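Local coordinates for putative cell invasion protein with MAC/Perforin domain (Bacteroides thetaiotaomicron VPI-5482, PDB 3KK7) that is of unestablished function but carries a membrane-attack complex/perforin domain and has been proposed to act in cell invasion, at residues 490-495 against 501-506. Numbering follows the deposited sequence.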
ATOM      1  N   TRP A 490      10.242  20.600   1.676  1.00 26.44           N
ATOM      2  CA  TRP A 490      10.438  21.580   2.722  1.00 26.31           C
ATOM      3  C   TRP A 490       9.997  20.918   4.004  1.00 25.86           C
ATOM      4  O   TRP A 490       8.977  20.233   4.025  1.00 25.77           O
ATOM      5  CB  TRP A 490       9.602  22.833   2.482  1.00 26.27           C
ATOM      6  CG  TRP A 490      10.232  23.827   1.552  1.00 27.01           C
ATOM      7  CD1 TRP A 490       9.850  24.096   0.275  1.00 27.00           C
ATOM      8  CD2 TRP A 490      11.332  24.703   1.835  1.00 27.91           C
ATOM      9  NE1 TRP A 490      10.647  25.074  -0.262  1.00 28.18           N
ATOM     10  CE2 TRP A 490      11.567  25.467   0.668  1.00 28.62           C
ATOM     11  CE3 TRP A 490      12.134  24.927   2.960  1.00 27.89           C
ATOM     12  CZ2 TRP A 490      12.584  26.430   0.583  1.00 27.65           C
ATOM     13  CZ3 TRP A 490      13.152  25.897   2.877  1.00 28.29           C
ATOM     14  CH2 TRP A 490      13.363  26.628   1.696  1.00 27.38           C
ATOM     15  N   TYR A 491      10.795  21.081   5.049  1.00 25.79           N
ATOM     16  CA  TYR A 491      10.445  20.598   6.377  1.00 25.74           C
ATOM     17  C   TYR A 491      10.451  21.819   7.287  1.00 26.53           C
ATOM     18  O   TYR A 491      11.503  22.455   7.488  1.00 26.47           O
ATOM     19  CB  TYR A 491      11.432  19.542   6.867  1.00 25.59           C
ATOM     20  CG  TYR A 491      11.420  18.278   6.074  1.00 23.28           C
ATOM     21  CD1 TYR A 491      10.503  17.281   6.359  1.00 23.29           C
ATOM     22  CD2 TYR A 491      12.315  18.065   5.039  1.00 21.91           C
ATOM     23  CE1 TYR A 491      10.468  16.087   5.629  1.00 20.84           C
ATOM     24  CE2 TYR A 491      12.286  16.869   4.303  1.00 20.68           C
ATOM     25  CZ  TYR A 491      11.352  15.894   4.614  1.00 20.13           C
ATOM     26  OH  TYR A 491      11.284  14.716   3.924  1.00 20.65           O
ATOM     27  N   ILE A 492       9.252  22.168   7.760  1.00 27.31           N
ATOM     28  CA  ILE A 492       9.038  23.268   8.693  1.00 28.10           C
ATOM     29  C   ILE A 492       8.847  22.640  10.067  1.00 28.41           C
ATOM     30  O   ILE A 492       7.935  21.843  10.269  1.00 28.55           O
ATOM     31  CB  ILE A 492       7.837  24.127   8.288  1.00 28.07           C
ATOM     32  CG1 ILE A 492       8.001  24.527   6.819  1.00 29.91           C
ATOM     33  CG2 ILE A 492       7.740  25.355   9.160  1.00 27.35           C
ATOM     34  CD1 ILE A 492       7.078  25.648   6.350  1.00 32.29           C
ATOM     35  N   TYR A 493       9.738  22.975  10.995  1.00 28.73           N
ATOM     36  CA  TYR A 493       9.821  22.266  12.260  1.00 28.97           C
ATOM     37  C   TYR A 493       9.879  23.218  13.418  1.00 28.60           C
ATOM     38  O   TYR A 493      10.440  24.303  13.308  1.00 28.50           O
ATOM     39  CB  TYR A 493      11.049  21.343  12.290  1.00 29.10           C
ATOM     40  CG  TYR A 493      12.393  22.043  12.284  1.00 28.99           C
ATOM     41  CD1 TYR A 493      12.956  22.490  11.093  1.00 29.16           C
ATOM     42  CD2 TYR A 493      13.119  22.215  13.469  1.00 30.03           C
ATOM     43  CE1 TYR A 493      14.199  23.100  11.072  1.00 30.75           C
ATOM     44  CE2 TYR A 493      14.366  22.838  13.468  1.00 29.88           C
ATOM     45  CZ  TYR A 493      14.898  23.284  12.268  1.00 30.98           C
ATOM     46  OH  TYR A 493      16.122  23.913  12.256  1.00 33.18           O
ATOM     47  N   ASN A 494       9.267  22.787  14.516  1.00 28.60           N
ATOM     48  CA  ASN A 494       9.242  23.527  15.773  1.00 28.39           C
ATOM     49  C   ASN A 494      10.171  22.840  16.775  1.00 28.40           C
ATOM     50  O   ASN A 494       9.805  21.806  17.348  1.00 28.31           O
ATOM     51  CB  ASN A 494       7.818  23.570  16.316  1.00 28.20           C
ATOM     52  CG  ASN A 494       7.684  24.448  17.544  1.00 27.25           C
ATOM     53  OD1 ASN A 494       8.486  24.370  18.480  1.00 26.34           O
ATOM     54  ND2 ASN A 494       6.654  25.278  17.551  1.00 25.76           N
ATOM     55  N   PRO A 495      11.366  23.413  17.004  1.00 28.28           N
ATOM     56  CA  PRO A 495      12.345  22.744  17.835  1.00 28.39           C
ATOM     57  C   PRO A 495      12.107  22.891  19.346  1.00 28.49           C
ATOM     58  O   PRO A 495      12.931  22.413  20.117  1.00 28.95           O
ATOM     59  CB  PRO A 495      13.630  23.431  17.430  1.00 28.41           C
ATOM     60  CG  PRO A 495      13.199  24.841  17.263  1.00 28.57           C
ATOM     61  CD  PRO A 495      11.824  24.758  16.637  1.00 28.25           C
ATOM     62  N   PHE A 501       5.732  20.178   9.887  1.00 26.40           N
ATOM     63  CA  PHE A 501       4.901  20.084   8.694  1.00 26.28           C
ATOM     64  C   PHE A 501       5.817  20.017   7.492  1.00 26.78           C
ATOM     65  O   PHE A 501       6.704  20.868   7.337  1.00 26.90           O
ATOM     66  CB  PHE A 501       3.948  21.279   8.528  1.00 26.11           C
ATOM     67  CG  PHE A 501       3.060  21.554   9.721  1.00 25.62           C
ATOM     68  CD1 PHE A 501       2.500  20.533  10.461  1.00 26.31           C
ATOM     69  CD2 PHE A 501       2.758  22.866  10.081  1.00 27.78           C
ATOM     70  CE1 PHE A 501       1.663  20.805  11.565  1.00 26.07           C
ATOM     71  CE2 PHE A 501       1.932  23.158  11.196  1.00 27.46           C
ATOM     72  CZ  PHE A 501       1.385  22.118  11.927  1.00 27.26           C
ATOM     73  N   ALA A 502       5.597  19.017   6.629  1.00 27.48           N
ATOM     74  CA  ALA A 502       6.390  18.854   5.392  1.00 27.76           C
ATOM     75  C   ALA A 502       5.557  19.095   4.118  1.00 27.64           C
ATOM     76  O   ALA A 502       4.345  18.956   4.137  1.00 27.98           O
ATOM     77  CB  ALA A 502       7.032  17.449   5.356  1.00 27.30           C
ATOM     78  N   TYR A 503       6.215  19.456   3.020  1.00 27.78           N
ATOM     79  CA  TYR A 503       5.548  19.555   1.703  1.00 27.76           C
ATOM     80  C   TYR A 503       6.573  19.645   0.571  1.00 27.47           C
ATOM     81  O   TYR A 503       7.618  20.280   0.737  1.00 26.92           O
ATOM     82  CB  TYR A 503       4.533  20.732   1.614  1.00 27.88           C
ATOM     83  CG  TYR A 503       5.075  22.159   1.779  1.00 29.12           C
ATOM     84  CD1 TYR A 503       4.990  22.830   2.994  1.00 30.27           C
ATOM     85  CD2 TYR A 503       5.626  22.855   0.698  1.00 30.18           C
ATOM     86  CE1 TYR A 503       5.484  24.153   3.134  1.00 31.44           C
ATOM     87  CE2 TYR A 503       6.118  24.155   0.826  1.00 28.58           C
ATOM     88  CZ  TYR A 503       6.044  24.796   2.038  1.00 31.42           C
ATOM     89  OH  TYR A 503       6.530  26.083   2.153  1.00 34.39           O
ATOM     90  N   TYR A 504       6.271  19.002  -0.563  1.00 27.24           N
ATOM     91  CA  TYR A 504       7.086  19.140  -1.777  1.00 27.25           C
ATOM     92  C   TYR A 504       7.098  20.603  -2.239  1.00 26.55           C
ATOM     93  O   TYR A 504       6.121  21.312  -2.049  1.00 25.94           O
ATOM     94  CB  TYR A 504       6.579  18.224  -2.892  1.00 27.54           C
ATOM     95  CG  TYR A 504       7.384  18.377  -4.160  1.00 30.17           C
ATOM     96  CD1 TYR A 504       8.619  17.741  -4.317  1.00 32.01           C
ATOM     97  CD2 TYR A 504       6.941  19.220  -5.190  1.00 33.16           C
ATOM     98  CE1 TYR A 504       9.379  17.927  -5.480  1.00 33.77           C
ATOM     99  CE2 TYR A 504       7.694  19.410  -6.355  1.00 33.67           C
ATOM    100  CZ  TYR A 504       8.900  18.766  -6.488  1.00 34.54           C
ATOM    101  OH  TYR A 504       9.614  18.971  -7.639  1.00 37.27           O
ATOM    102  N   ASP A 505       8.212  21.035  -2.835  1.00 26.04           N
ATOM    103  CA  ASP A 505       8.458  22.444  -3.136  1.00 26.04           C
ATOM    104  C   ASP A 505       7.734  22.939  -4.387  1.00 26.03           C
ATOM    105  O   ASP A 505       8.317  23.104  -5.474  1.00 25.59           O
ATOM    106  CB  ASP A 505       9.963  22.726  -3.254  1.00 26.08           C
ATOM    107  CG  ASP A 505      10.284  24.216  -3.285  1.00 25.54           C
ATOM    108  OD1 ASP A 505       9.401  25.028  -2.952  1.00 25.66           O
ATOM    109  OD2 ASP A 505      11.431  24.586  -3.609  1.00 27.06           O
ATOM    110  N   ASP A 506       6.446  23.172  -4.202  1.00 26.12           N
ATOM    111  CA  ASP A 506       5.617  23.798  -5.194  1.00 26.43           C
ATOM    112  C   ASP A 506       4.683  24.691  -4.421  1.00 26.07           C
ATOM    113  O   ASP A 506       3.892  24.211  -3.624  1.00 26.29           O
ATOM    114  CB  ASP A 506       4.824  22.780  -6.008  1.00 26.68           C
ATOM    115  CG  ASP A 506       4.168  23.406  -7.252  1.00 28.91           C
ATOM    116  OD1 ASP A 506       3.766  24.596  -7.237  1.00 29.12           O
ATOM    117  OD2 ASP A 506       4.043  22.686  -8.259  1.00 33.06           O
TER
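Trp490 O is approached twice from the partner strand: Tyr503 N donates a hydrogen bond to it at 3.0 Å, lying in the carbonyl plane, and Ala502 CA makes a CA-H...O contact at 3.2 Å. Trp490 N returns a bond to Tyr503 O at 2.8 Å, and Ile492 exchanges a second reciprocal pair with Phe501. These two hydrogen-bonded pairs bracket the non-hydrogen-bonded pair Tyr491-Ala502; with strand directions 169° apart, this is the regular antiparallel pattern of a beta hairpin, forming the central two strands of the four-stranded sheet in the D3 region.

On the face of Trp490, Ile492 and Tyr503, the Tyr503 ring is central. With chi1 at 62°, its CG sits between the backbone N and the carbonyl carbon, and the ring runs alongside Trp490, whose CB lies over one face, 4.1 Å from the centroid, a CH-pi contact. The indole itself touches this ring through Trp490 CD1, 3.8 Å from Tyr503 CE2. Ile492 CD1 reaches Tyr503 CE1. Beyond the strand end, Asp505 OD1 lies in the plane of the indole at its edge, 3.0 Å from Trp490 NE1, the carboxylate turned 85° to the ring. Lys481 makes a cation-pi contact with Trp490. An alanine at Trp490 keeps CB over the tyrosine ring but would probably leave a gap where CD1 met Tyr503 CE2, and Asp505 OD1 and Lys481 without the indole beside them.

On the other face, Ala502 CB meets Tyr491 CD1 at 3.6 Å, and helix 529-535 packs on Tyr491. With Lys481 against its pi system and a carboxylate at its N-H edge, the electron-rich indole probably sits in a mutually favourable arrangement of charge.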